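Side-chain contacts in pyruvate carboxylase n-terminal domain (Aquifex aeolicus, PDB 1ULZ), which is the biotin carboxylase subunit of a pyruvate carboxylase, a protein of the ATP-grasp fold family: residues A[276-279]-A[283-286]; A[166-171]-A[184-189]; A[2-7]-A[45-50]. The protein carries 1 engineered substitution. All blocks are in the same frame, centred on the assembly; numbering follows the deposited sequence.

Contact 1: residues A[276-279]-A[283-286]; sequences IADQ and LYFI
Near the turn end of the beta hairpin formed by strands 269-277 and 283-289, at one margin of the large antiparallel sheet in the ATP-grasp region, Ile276 pairs with Tyr284. They form a hydrogen-bonded antiparallel pair: Ile276 N donates to Tyr284 O at 3.0 Å, and Tyr284 N returns a bond to Ile276 O. Ile276 O also receives the CA-H of Leu283 and lies at the ring edge of Tyr284, 3.4 Å from CD1.

Ile276 and Tyr284 put their side chains on the same face, where they cross at about a right angle, Ile276 CG1 lying 3.9 Å from Tyr284 CB. With CG1 of Ile276 placed between its backbone N and carbonyl carbon (chi1 53°), CG2 is left beside the N and meets Ile286 CG1 at 3.6 Å. Val130 packs against both Ile276 and Tyr284 here.

Beyond the strand, the hydroxyl of Tyr284 donates to Asp278 OD2 at 3.1 Å, reaching it from the anti side and 26° out of the carboxylate plane; ring and carboxylate planes stand 69° apart.

On the other face, Ala277 and Leu283 make a non-hydrogen-bonded pair, the last before the turn. Leu283 CD2 presses tightly on Ala277 CB at 3.3 Å, and both side chains lie against Ile208 of strand 206-214, the neighbour of strand 269-277 on its other side. The whole is an antiparallel beta hairpin at the sheet margin, its turn held by Asp278 OD1, which accepts the N-H of Glu280, as in an Asx turn, and also that of Asn282.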
ATOM      1  N   ILE A 276       1.632 -26.191 -14.654  1.00 28.41           N
ATOM      2  CA  ILE A 276       0.741 -26.922 -13.768  1.00 29.57           C
ATOM      3  C   ILE A 276       1.721 -27.693 -12.906  1.00 29.63           C
ATOM      4  O   ILE A 276       2.713 -28.220 -13.408  1.00 30.66           O
ATOM      5  CB  ILE A 276      -0.191 -27.905 -14.503  1.00 30.30           C
ATOM      6  CG1 ILE A 276       0.613 -28.834 -15.406  1.00 32.11           C
ATOM      7  CG2 ILE A 276      -1.222 -27.139 -15.297  1.00 31.46           C
ATOM      8  CD1 ILE A 276      -0.253 -29.797 -16.170  1.00 31.86           C
ATOM      9  N   ALA A 277       1.477 -27.733 -11.604  1.00 30.87           N
ATOM     10  CA  ALA A 277       2.382 -28.439 -10.709  1.00 31.58           C
ATOM     11  C   ALA A 277       1.691 -29.650 -10.124  1.00 32.67           C
ATOM     12  O   ALA A 277       0.483 -29.621  -9.882  1.00 31.73           O
ATOM     13  CB  ALA A 277       2.842 -27.514  -9.593  1.00 30.49           C
ATOM     14  N   ASP A 278       2.451 -30.717  -9.901  1.00 33.62           N
ATOM     15  CA  ASP A 278       1.868 -31.914  -9.318  1.00 35.92           C
ATOM     16  C   ASP A 278       2.076 -31.839  -7.814  1.00 37.24           C
ATOM     17  O   ASP A 278       2.686 -30.889  -7.310  1.00 35.25           O
ATOM     18  CB  ASP A 278       2.511 -33.190  -9.891  1.00 36.45           C
ATOM     19  CG  ASP A 278       3.992 -33.300  -9.581  1.00 36.18           C
ATOM     20  OD1 ASP A 278       4.436 -32.755  -8.552  1.00 37.51           O
ATOM     21  OD2 ASP A 278       4.718 -33.958 -10.359  1.00 38.76           O
ATOM     22  N   GLN A 279       1.569 -32.840  -7.102  1.00 39.36           N
ATOM     23  CA  GLN A 279       1.673 -32.887  -5.647  1.00 42.46           C
ATOM     24  C   GLN A 279       3.097 -32.810  -5.119  1.00 42.33           C
ATOM     25  O   GLN A 279       3.312 -32.441  -3.969  1.00 43.22           O
ATOM     26  CB  GLN A 279       1.007 -34.163  -5.112  1.00 44.36           C
ATOM     27  CG  GLN A 279      -0.498 -34.223  -5.346  1.00 48.28           C
ATOM     28  CD  GLN A 279      -1.135 -35.457  -4.726  1.00 50.28           C
ATOM     29  OE1 GLN A 279      -2.267 -35.822  -5.060  1.00 51.38           O
ATOM     30  NE2 GLN A 279      -0.411 -36.104  -3.815  1.00 51.08           N
ATOM     31  N   LEU A 283       6.926 -28.999 -12.108  1.00 28.51           N
ATOM     32  CA  LEU A 283       6.189 -28.150 -13.039  1.00 26.77           C
ATOM     33  C   LEU A 283       6.233 -28.634 -14.482  1.00 25.19           C
ATOM     34  O   LEU A 283       7.207 -29.240 -14.919  1.00 24.67           O
ATOM     35  CB  LEU A 283       6.724 -26.715 -12.990  1.00 25.10           C
ATOM     36  CG  LEU A 283       6.850 -26.053 -11.617  1.00 27.67           C
ATOM     37  CD1 LEU A 283       7.216 -24.585 -11.789  1.00 23.70           C
ATOM     38  CD2 LEU A 283       5.542 -26.182 -10.862  1.00 26.74           C
ATOM     39  N   TYR A 284       5.160 -28.346 -15.213  1.00 24.77           N
ATOM     40  CA  TYR A 284       5.044 -28.710 -16.618  1.00 25.38           C
ATOM     41  C   TYR A 284       4.439 -27.507 -17.352  1.00 24.99           C
ATOM     42  O   TYR A 284       3.343 -27.055 -17.022  1.00 24.04           O
ATOM     43  CB  TYR A 284       4.143 -29.935 -16.790  1.00 24.47           C
ATOM     44  CG  TYR A 284       4.478 -31.096 -15.879  1.00 26.55           C
ATOM     45  CD1 TYR A 284       3.960 -31.166 -14.588  1.00 27.25           C
ATOM     46  CD2 TYR A 284       5.287 -32.138 -16.317  1.00 26.87           C
ATOM     47  CE1 TYR A 284       4.230 -32.238 -13.764  1.00 27.17           C
ATOM     48  CE2 TYR A 284       5.566 -33.220 -15.494  1.00 25.77           C
ATOM     49  CZ  TYR A 284       5.033 -33.267 -14.221  1.00 27.74           C
ATOM     50  OH  TYR A 284       5.286 -34.349 -13.403  1.00 29.29           O
ATOM     51  N   PHE A 285       5.162 -26.994 -18.341  1.00 26.55           N
ATOM     52  CA  PHE A 285       4.714 -25.834 -19.108  1.00 27.20           C
ATOM     53  C   PHE A 285       3.437 -26.084 -19.896  1.00 27.34           C
ATOM     54  O   PHE A 285       3.276 -27.126 -20.528  1.00 27.84           O
ATOM     55  CB  PHE A 285       5.832 -25.373 -20.046  1.00 27.50           C
ATOM     56  CG  PHE A 285       5.441 -24.249 -20.962  1.00 27.10           C
ATOM     57  CD1 PHE A 285       4.813 -24.506 -22.170  1.00 27.46           C
ATOM     58  CD2 PHE A 285       5.715 -22.935 -20.621  1.00 27.98           C
ATOM     59  CE1 PHE A 285       4.468 -23.472 -23.027  1.00 28.38           C
ATOM     60  CE2 PHE A 285       5.374 -21.894 -21.473  1.00 27.55           C
ATOM     61  CZ  PHE A 285       4.751 -22.161 -22.677  1.00 27.55           C
ATOM     62  N   ILE A 286       2.533 -25.108 -19.848  1.00 27.00           N
ATOM     63  CA  ILE A 286       1.251 -25.179 -20.540  1.00 26.53           C
ATOM     64  C   ILE A 286       1.162 -24.141 -21.655  1.00 28.01           C
ATOM     65  O   ILE A 286       0.839 -24.474 -22.797  1.00 27.23           O
ATOM     66  CB  ILE A 286       0.079 -24.931 -19.567  1.00 27.41           C
ATOM     67  CG1 ILE A 286       0.023 -26.038 -18.510  1.00 28.01           C
ATOM     68  CG2 ILE A 286      -1.227 -24.865 -20.344  1.00 27.45           C
ATOM     69  CD1 ILE A 286      -0.234 -27.415 -19.084  1.00 28.37           C
TER

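Contact 2: residues A[166-171]-A[184-189]; sequences GIRICR and SREAEK
A surface salt bridge between Arg168 and Glu186 joins strand 168-170, an outermost strand of a three-stranded antiparallel sheet, to the C-terminal part of helix 173-189. The distance from Arg168 NH2 to Glu186 OE2 is 3.0 Å, and OE1 of the same glutamate is almost as near, 3.1 Å from NH2, so a single guanidinium nitrogen faces both carboxylate oxygens. OE2 lies at the edge of the guanidinium, in its plane, while the two flat groups are turned 61° against each other; this is a skewed approach rather than the flat, two-pronged pairing of coplanar groups.

The backbones are far apart, the nearest CA atoms, those of Arg168 and Ser184, being 12.5 Å from each other, and the two side chains share the gap about equally, the arginine with a chain extended from CG to NE. Along the way it passes Asn179, Gln182 and Ala183 of the helix. Helix and sheet thus form a small alpha-beta unit within the ATP-grasp region, the helix following the strand directly in sequence.

Glu186 reaches out to meet the arginine from the opposite direction, extended beyond CG (chi2 176°). Its oxygens have further partners: OE1 accepts Gln182 NE2 and OE2 accepts the backbone N-H of Gly164.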
ATOM      1  N   GLY A 166     -14.224 -39.159 -25.102  1.00 24.31           N
ATOM      2  CA  GLY A 166     -13.959 -38.846 -23.708  1.00 23.45           C
ATOM      3  C   GLY A 166     -12.604 -39.361 -23.260  1.00 24.97           C
ATOM      4  O   GLY A 166     -12.165 -40.430 -23.697  1.00 23.91           O
ATOM      5  N   ILE A 167     -11.931 -38.597 -22.402  1.00 24.78           N
ATOM      6  CA  ILE A 167     -10.621 -38.982 -21.882  1.00 24.72           C
ATOM      7  C   ILE A 167     -10.792 -40.157 -20.928  1.00 23.95           C
ATOM      8  O   ILE A 167     -11.772 -40.227 -20.195  1.00 23.49           O
ATOM      9  CB  ILE A 167      -9.944 -37.800 -21.126  1.00 26.74           C
ATOM     10  CG1 ILE A 167      -9.214 -36.889 -22.115  1.00 28.85           C
ATOM     11  CG2 ILE A 167      -8.958 -38.323 -20.097  1.00 25.98           C
ATOM     12  CD1 ILE A 167     -10.081 -36.339 -23.214  1.00 30.20           C
ATOM     13  N   ARG A 168      -9.845 -41.088 -20.945  1.00 23.66           N
ATOM     14  CA  ARG A 168      -9.924 -42.249 -20.072  1.00 25.00           C
ATOM     15  C   ARG A 168      -8.736 -42.313 -19.112  1.00 24.17           C
ATOM     16  O   ARG A 168      -7.588 -42.420 -19.534  1.00 24.21           O
ATOM     17  CB  ARG A 168      -9.977 -43.532 -20.907  1.00 26.28           C
ATOM     18  CG  ARG A 168     -11.107 -43.586 -21.936  1.00 29.80           C
ATOM     19  CD  ARG A 168     -10.891 -44.761 -22.903  1.00 33.56           C
ATOM     20  NE  ARG A 168     -11.883 -44.828 -23.982  1.00 35.63           N
ATOM     21  CZ  ARG A 168     -13.133 -45.231 -23.807  1.00 34.15           C
ATOM     22  NH1 ARG A 168     -13.526 -45.593 -22.599  1.00 35.86           N
ATOM     23  NH2 ARG A 168     -13.975 -45.289 -24.828  1.00 31.86           N
ATOM     24  N   ILE A 169      -9.021 -42.250 -17.817  1.00 24.63           N
ATOM     25  CA  ILE A 169      -7.973 -42.315 -16.809  1.00 24.90           C
ATOM     26  C   ILE A 169      -7.574 -43.769 -16.558  1.00 23.98           C
ATOM     27  O   ILE A 169      -8.427 -44.627 -16.349  1.00 23.59           O
ATOM     28  CB  ILE A 169      -8.447 -41.695 -15.481  1.00 24.38           C
ATOM     29  CG1 ILE A 169      -8.845 -40.237 -15.700  1.00 27.07           C
ATOM     30  CG2 ILE A 169      -7.347 -41.771 -14.448  1.00 24.54           C
ATOM     31  CD1 ILE A 169      -9.404 -39.575 -14.448  1.00 27.77           C
ATOM     32  N   CYS A 170      -6.274 -44.036 -16.604  1.00 23.85           N
ATOM     33  CA  CYS A 170      -5.738 -45.376 -16.369  1.00 24.19           C
ATOM     34  C   CYS A 170      -4.814 -45.266 -15.148  1.00 23.52           C
ATOM     35  O   CYS A 170      -3.774 -44.610 -15.212  1.00 22.60           O
ATOM     36  CB  CYS A 170      -4.935 -45.849 -17.588  1.00 23.54           C
ATOM     37  SG  CYS A 170      -5.738 -45.588 -19.199  1.00 27.63           S
ATOM     38  N   ARG A 171      -5.187 -45.911 -14.047  1.00 23.07           N
ATOM     39  CA  ARG A 171      -4.400 -45.836 -12.817  1.00 24.20           C
ATOM     40  C   ARG A 171      -3.370 -46.946 -12.604  1.00 23.81           C
ATOM     41  O   ARG A 171      -2.577 -46.895 -11.666  1.00 23.32           O
ATOM     42  CB  ARG A 171      -5.347 -45.751 -11.616  1.00 26.04           C
ATOM     43  CG  ARG A 171      -6.191 -44.473 -11.624  1.00 29.06           C
ATOM     44  CD  ARG A 171      -7.019 -44.295 -10.354  1.00 29.82           C
ATOM     45  NE  ARG A 171      -7.835 -43.080 -10.416  1.00 31.77           N
ATOM     46  CZ  ARG A 171      -7.363 -41.846 -10.251  1.00 32.92           C
ATOM     47  NH1 ARG A 171      -6.071 -41.643 -10.005  1.00 31.59           N
ATOM     48  NH2 ARG A 171      -8.184 -40.806 -10.341  1.00 31.87           N
ATOM     49  N   SER A 184     -10.128 -48.952 -28.933  1.00 32.34           N
ATOM     50  CA  SER A 184      -9.865 -49.423 -30.291  1.00 35.26           C
ATOM     51  C   SER A 184     -11.067 -50.188 -30.815  1.00 36.58           C
ATOM     52  O   SER A 184     -11.287 -50.279 -32.026  1.00 37.61           O
ATOM     53  CB  SER A 184      -8.603 -50.299 -30.329  1.00 35.06           C
ATOM     54  OG  SER A 184      -8.671 -51.366 -29.398  1.00 38.90           O
ATOM     55  N   ARG A 185     -11.854 -50.720 -29.891  1.00 36.88           N
ATOM     56  CA  ARG A 185     -13.049 -51.468 -30.230  1.00 37.95           C
ATOM     57  C   ARG A 185     -14.060 -50.481 -30.803  1.00 37.98           C
ATOM     58  O   ARG A 185     -14.674 -50.725 -31.846  1.00 37.34           O
ATOM     59  CB  ARG A 185     -13.586 -52.130 -28.966  1.00 40.27           C
ATOM     60  CG  ARG A 185     -14.807 -52.976 -29.149  1.00 43.98           C
ATOM     61  CD  ARG A 185     -15.037 -53.783 -27.881  1.00 46.66           C
ATOM     62  NE  ARG A 185     -13.953 -54.733 -27.641  1.00 48.29           N
ATOM     63  CZ  ARG A 185     -13.372 -54.926 -26.458  1.00 50.00           C
ATOM     64  NH1 ARG A 185     -13.768 -54.227 -25.396  1.00 50.09           N
ATOM     65  NH2 ARG A 185     -12.397 -55.821 -26.333  1.00 50.27           N
ATOM     66  N   GLU A 186     -14.210 -49.348 -30.126  1.00 37.20           N
ATOM     67  CA  GLU A 186     -15.138 -48.317 -30.574  1.00 36.42           C
ATOM     68  C   GLU A 186     -14.720 -47.732 -31.914  1.00 37.16           C
ATOM     69  O   GLU A 186     -15.566 -47.359 -32.725  1.00 37.40           O
ATOM     70  CB  GLU A 186     -15.233 -47.208 -29.522  1.00 34.46           C
ATOM     71  CG  GLU A 186     -15.848 -47.684 -28.219  1.00 32.39           C
ATOM     72  CD  GLU A 186     -15.859 -46.619 -27.155  1.00 31.35           C
ATOM     73  OE1 GLU A 186     -16.341 -46.904 -26.035  1.00 28.90           O
ATOM     74  OE2 GLU A 186     -15.379 -45.499 -27.442  1.00 31.71           O
ATOM     75  N   ALA A 187     -13.414 -47.656 -32.156  1.00 38.07           N
ATOM     76  CA  ALA A 187     -12.919 -47.110 -33.415  1.00 40.05           C
ATOM     77  C   ALA A 187     -13.203 -48.051 -34.591  1.00 41.52           C
ATOM     78  O   ALA A 187     -13.611 -47.611 -35.663  1.00 41.47           O
ATOM     79  CB  ALA A 187     -11.412 -46.831 -33.310  1.00 39.63           C
ATOM     80  N   GLU A 188     -12.985 -49.346 -34.394  1.00 43.48           N
ATOM     81  CA  GLU A 188     -13.230 -50.316 -35.458  1.00 47.26           C
ATOM     82  C   GLU A 188     -14.690 -50.308 -35.922  1.00 47.82           C
ATOM     83  O   GLU A 188     -14.973 -50.336 -37.131  1.00 47.32           O
ATOM     84  CB  GLU A 188     -12.846 -51.724 -34.985  1.00 49.83           C
ATOM     85  CG  GLU A 188     -11.371 -51.862 -34.595  1.00 53.85           C
ATOM     86  CD  GLU A 188     -10.980 -53.291 -34.251  1.00 56.93           C
ATOM     87  OE1 GLU A 188     -11.176 -54.183 -35.119  1.00 58.35           O
ATOM     88  OE2 GLU A 188     -10.472 -53.523 -33.118  1.00 57.36           O
ATOM     89  N   LYS A 189     -15.615 -50.263 -34.965  1.00 48.25           N
ATOM     90  CA  LYS A 189     -17.038 -50.263 -35.281  1.00 49.07           C
ATOM     91  C   LYS A 189     -17.440 -49.034 -36.089  1.00 49.01           C
ATOM     92  O   LYS A 189     -18.482 -49.030 -36.751  1.00 48.68           O
ATOM     93  CB  LYS A 189     -17.869 -50.314 -33.998  1.00 49.12           C
ATOM     94  CG  LYS A 189     -17.571 -51.504 -33.110  1.00 51.34           C
ATOM     95  CD  LYS A 189     -18.578 -51.574 -31.956  1.00 53.47           C
ATOM     96  CE  LYS A 189     -18.217 -52.698 -30.994  1.00 54.68           C
ATOM     97  NZ  LYS A 189     -19.226 -52.828 -29.895  1.00 56.66           N
TER

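Contact 3: residues A[2-7]-A[45-50]; sequences VNKVLV and ADEAYM. Engineered in segment 2-7: Val2 (natural residue Phe).
Lys4 and Glu47 cross at about a right angle, the lysine leading into strand 5-7 and the glutamate opening strand 47-50 of the five-stranded parallel sheet in the Rossmann-like N-terminal domain. These strands are not neighbours: strand 28-32 runs between them, and the CA atoms closest across the two segments, those of Lys4 and Asp46, are 10.0 Å apart. The contact therefore bridges over the intervening strand, with both side chains touching Val29.

Lys4 NZ donates to Glu47 OE1 at 2.8 Å in a salt bridge. The ammonium comes to the syn side of the carboxylate but stands 25° out of its plane. Lys4 runs extended as far as CD and then turns at chi3 (-76°), a bend that swings CE and NZ onto the oxygen, with CE itself 3.3 Å from OE1. NZ has a second acceptor in the carbonyl oxygen of Val72, which also fixes the end of the chain, and the Lys4 backbone N-H is taken up by Asp75.

Glu47 is extended beyond CG, and its two oxygens serve different partners. Whereas OE1 takes the lysine, OE2 takes the hydroxyl of Tyr49, two residues along the same strand. That oxygen sits at the edge of the tyrosine ring, in its plane, and accepts Tyr49 OH through its anti lone pair at 2.5 Å, a value that may partly reflect coordinate error.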
ATOM      1  N   VAL A   2       9.060   6.852 -26.666  1.00 45.43           N
ATOM      2  CA  VAL A   2       7.798   7.039 -25.955  1.00 39.58           C
ATOM      3  C   VAL A   2       7.705   8.463 -25.419  1.00 36.30           C
ATOM      4  O   VAL A   2       8.416   8.821 -24.488  1.00 35.64           O
ATOM      5  CB  VAL A   2       7.694   6.064 -24.757  1.00 38.28           C
ATOM      6  CG1 VAL A   2       6.311   6.138 -24.145  1.00 38.94           C
ATOM      7  CG2 VAL A   2       7.996   4.647 -25.206  1.00 38.05           C
ATOM      8  N   ASN A   3       6.825   9.268 -26.002  1.00 33.34           N
ATOM      9  CA  ASN A   3       6.644  10.653 -25.574  1.00 30.98           C
ATOM     10  C   ASN A   3       5.196  10.917 -25.181  1.00 28.79           C
ATOM     11  O   ASN A   3       4.897  11.868 -24.456  1.00 28.69           O
ATOM     12  CB  ASN A   3       7.044  11.606 -26.697  1.00 32.42           C
ATOM     13  CG  ASN A   3       8.521  11.534 -27.010  1.00 35.21           C
ATOM     14  OD1 ASN A   3       9.345  12.157 -26.333  1.00 35.41           O
ATOM     15  ND2 ASN A   3       8.871  10.740 -28.021  1.00 36.12           N
ATOM     16  N   LYS A   4       4.300  10.081 -25.694  1.00 25.92           N
ATOM     17  CA  LYS A   4       2.878  10.178 -25.399  1.00 24.93           C
ATOM     18  C   LYS A   4       2.302   8.781 -25.546  1.00 23.69           C
ATOM     19  O   LYS A   4       2.441   8.143 -26.595  1.00 23.11           O
ATOM     20  CB  LYS A   4       2.174  11.140 -26.358  1.00 24.78           C
ATOM     21  CG  LYS A   4       0.670  11.212 -26.119  1.00 26.57           C
ATOM     22  CD  LYS A   4      -0.043  12.214 -27.033  1.00 26.63           C
ATOM     23  CE  LYS A   4       0.181  13.652 -26.590  1.00 26.75           C
ATOM     24  NZ  LYS A   4      -0.609  14.609 -27.427  1.00 24.34           N
ATOM     25  N   VAL A   5       1.653   8.313 -24.488  1.00 21.30           N
ATOM     26  CA  VAL A   5       1.080   6.981 -24.474  1.00 20.42           C
ATOM     27  C   VAL A   5      -0.435   6.897 -24.612  1.00 21.18           C
ATOM     28  O   VAL A   5      -1.184   7.512 -23.855  1.00 22.65           O
ATOM     29  CB  VAL A   5       1.484   6.236 -23.187  1.00 20.76           C
ATOM     30  CG1 VAL A   5       0.805   4.869 -23.134  1.00 17.74           C
ATOM     31  CG2 VAL A   5       3.005   6.100 -23.135  1.00 17.46           C
ATOM     32  N   LEU A   6      -0.884   6.128 -25.592  1.00 21.73           N
ATOM     33  CA  LEU A   6      -2.304   5.925 -25.795  1.00 22.03           C
ATOM     34  C   LEU A   6      -2.595   4.572 -25.157  1.00 22.52           C
ATOM     35  O   LEU A   6      -1.953   3.567 -25.483  1.00 22.73           O
ATOM     36  CB  LEU A   6      -2.645   5.906 -27.287  1.00 22.02           C
ATOM     37  CG  LEU A   6      -4.130   5.743 -27.645  1.00 23.54           C
ATOM     38  CD1 LEU A   6      -4.377   6.258 -29.054  1.00 25.45           C
ATOM     39  CD2 LEU A   6      -4.543   4.284 -27.526  1.00 24.26           C
ATOM     40  N   VAL A   7      -3.541   4.560 -24.226  1.00 22.35           N
ATOM     41  CA  VAL A   7      -3.923   3.338 -23.531  1.00 21.47           C
ATOM     42  C   VAL A   7      -5.076   2.673 -24.275  1.00 21.86           C
ATOM     43  O   VAL A   7      -6.211   3.157 -24.244  1.00 23.01           O
ATOM     44  CB  VAL A   7      -4.362   3.650 -22.083  1.00 22.80           C
ATOM     45  CG1 VAL A   7      -4.658   2.362 -21.337  1.00 21.23           C
ATOM     46  CG2 VAL A   7      -3.274   4.455 -21.371  1.00 21.82           C
ATOM     47  N   ALA A  45      -6.999  10.499 -17.626  1.00 21.55           N
ATOM     48  CA  ALA A  45      -6.127  10.759 -18.770  1.00 22.89           C
ATOM     49  C   ALA A  45      -6.027  12.247 -19.116  1.00 23.91           C
ATOM     50  O   ALA A  45      -6.925  13.031 -18.792  1.00 25.00           O
ATOM     51  CB  ALA A  45      -6.614   9.977 -19.980  1.00 22.23           C
ATOM     52  N   ASP A  46      -4.931  12.633 -19.766  1.00 24.56           N
ATOM     53  CA  ASP A  46      -4.730  14.025 -20.173  1.00 25.47           C
ATOM     54  C   ASP A  46      -5.618  14.333 -21.378  1.00 25.07           C
ATOM     55  O   ASP A  46      -6.112  15.446 -21.525  1.00 26.66           O
ATOM     56  CB  ASP A  46      -3.260  14.281 -20.528  1.00 25.56           C
ATOM     57  CG  ASP A  46      -2.315  13.900 -19.401  1.00 29.72           C
ATOM     58  OD1 ASP A  46      -1.567  12.914 -19.557  1.00 29.72           O
ATOM     59  OD2 ASP A  46      -2.330  14.579 -18.350  1.00 29.51           O
ATOM     60  N   GLU A  47      -5.803  13.331 -22.234  1.00 24.89           N
ATOM     61  CA  GLU A  47      -6.643  13.415 -23.432  1.00 25.09           C
ATOM     62  C   GLU A  47      -7.516  12.174 -23.405  1.00 23.62           C
ATOM     63  O   GLU A  47      -7.069  11.121 -22.960  1.00 24.32           O
ATOM     64  CB  GLU A  47      -5.811  13.344 -24.717  1.00 24.35           C
ATOM     65  CG  GLU A  47      -5.105  14.596 -25.131  1.00 26.92           C
ATOM     66  CD  GLU A  47      -4.323  14.395 -26.417  1.00 25.78           C
ATOM     67  OE1 GLU A  47      -3.117  14.081 -26.346  1.00 26.32           O
ATOM     68  OE2 GLU A  47      -4.923  14.535 -27.502  1.00 24.87           O
ATOM     69  N   ALA A  48      -8.743  12.279 -23.902  1.00 22.88           N
ATOM     70  CA  ALA A  48      -9.642  11.130 -23.923  1.00 23.87           C
ATOM     71  C   ALA A  48     -10.604  11.235 -25.105  1.00 23.53           C
ATOM     72  O   ALA A  48     -11.237  12.271 -25.314  1.00 23.14           O
ATOM     73  CB  ALA A  48     -10.413  11.042 -22.602  1.00 22.41           C
ATOM     74  N   TYR A  49     -10.712  10.160 -25.877  1.00 22.54           N
ATOM     75  CA  TYR A  49     -11.585  10.170 -27.039  1.00 23.57           C
ATOM     76  C   TYR A  49     -12.571   9.015 -27.095  1.00 24.15           C
ATOM     77  O   TYR A  49     -12.208   7.855 -26.905  1.00 23.69           O
ATOM     78  CB  TYR A  49     -10.757  10.181 -28.328  1.00 22.61           C
ATOM     79  CG  TYR A  49      -9.801  11.346 -28.427  1.00 23.48           C
ATOM     80  CD1 TYR A  49      -8.531  11.276 -27.872  1.00 22.25           C
ATOM     81  CD2 TYR A  49     -10.184  12.533 -29.046  1.00 23.46           C
ATOM     82  CE1 TYR A  49      -7.666  12.357 -27.926  1.00 22.91           C
ATOM     83  CE2 TYR A  49      -9.329  13.619 -29.106  1.00 23.83           C
ATOM     84  CZ  TYR A  49      -8.071  13.527 -28.544  1.00 23.85           C
ATOM     85  OH  TYR A  49      -7.220  14.602 -28.599  1.00 22.15           O
ATOM     86  N   MET A  50     -13.828   9.360 -27.350  1.00 23.86           N
ATOM     87  CA  MET A  50     -14.900   8.389 -27.468  1.00 25.74           C
ATOM     88  C   MET A  50     -14.853   7.880 -28.905  1.00 25.38           C
ATOM     89  O   MET A  50     -15.015   8.658 -29.844  1.00 26.24           O
ATOM     90  CB  MET A  50     -16.243   9.073 -27.198  1.00 25.80           C
ATOM     91  CG  MET A  50     -17.463   8.187 -27.371  1.00 27.55           C
ATOM     92  SD  MET A  50     -18.969   9.192 -27.266  1.00 34.37           S
ATOM     93  CE  MET A  50     -19.108   9.711 -28.951  1.00 31.41           C
TER

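In the fold
Along the chain the contacts come in series, contact 3 first, then contact 2, then contact 1. Contact 3 belongs to the parallel sheet of the N-terminal domain, whereas contacts 1 and 2 both belong to the ATP-grasp part of the chain but lie in separate beta structures: the large eight-stranded antiparallel sheet and the small three-stranded one packed with helix 173-189. Their centres are 25 Å apart and their nearest atoms about 9 Å. Contact 3 lies on the opposite side of the chain's centre from both, its centre 40 Å from that of contact 1 and 56 Å from that of contact 2. Each contact thus lies within a different sheet or sheet-helix unit of this multidomain subunit, and none of the three links one unit to another.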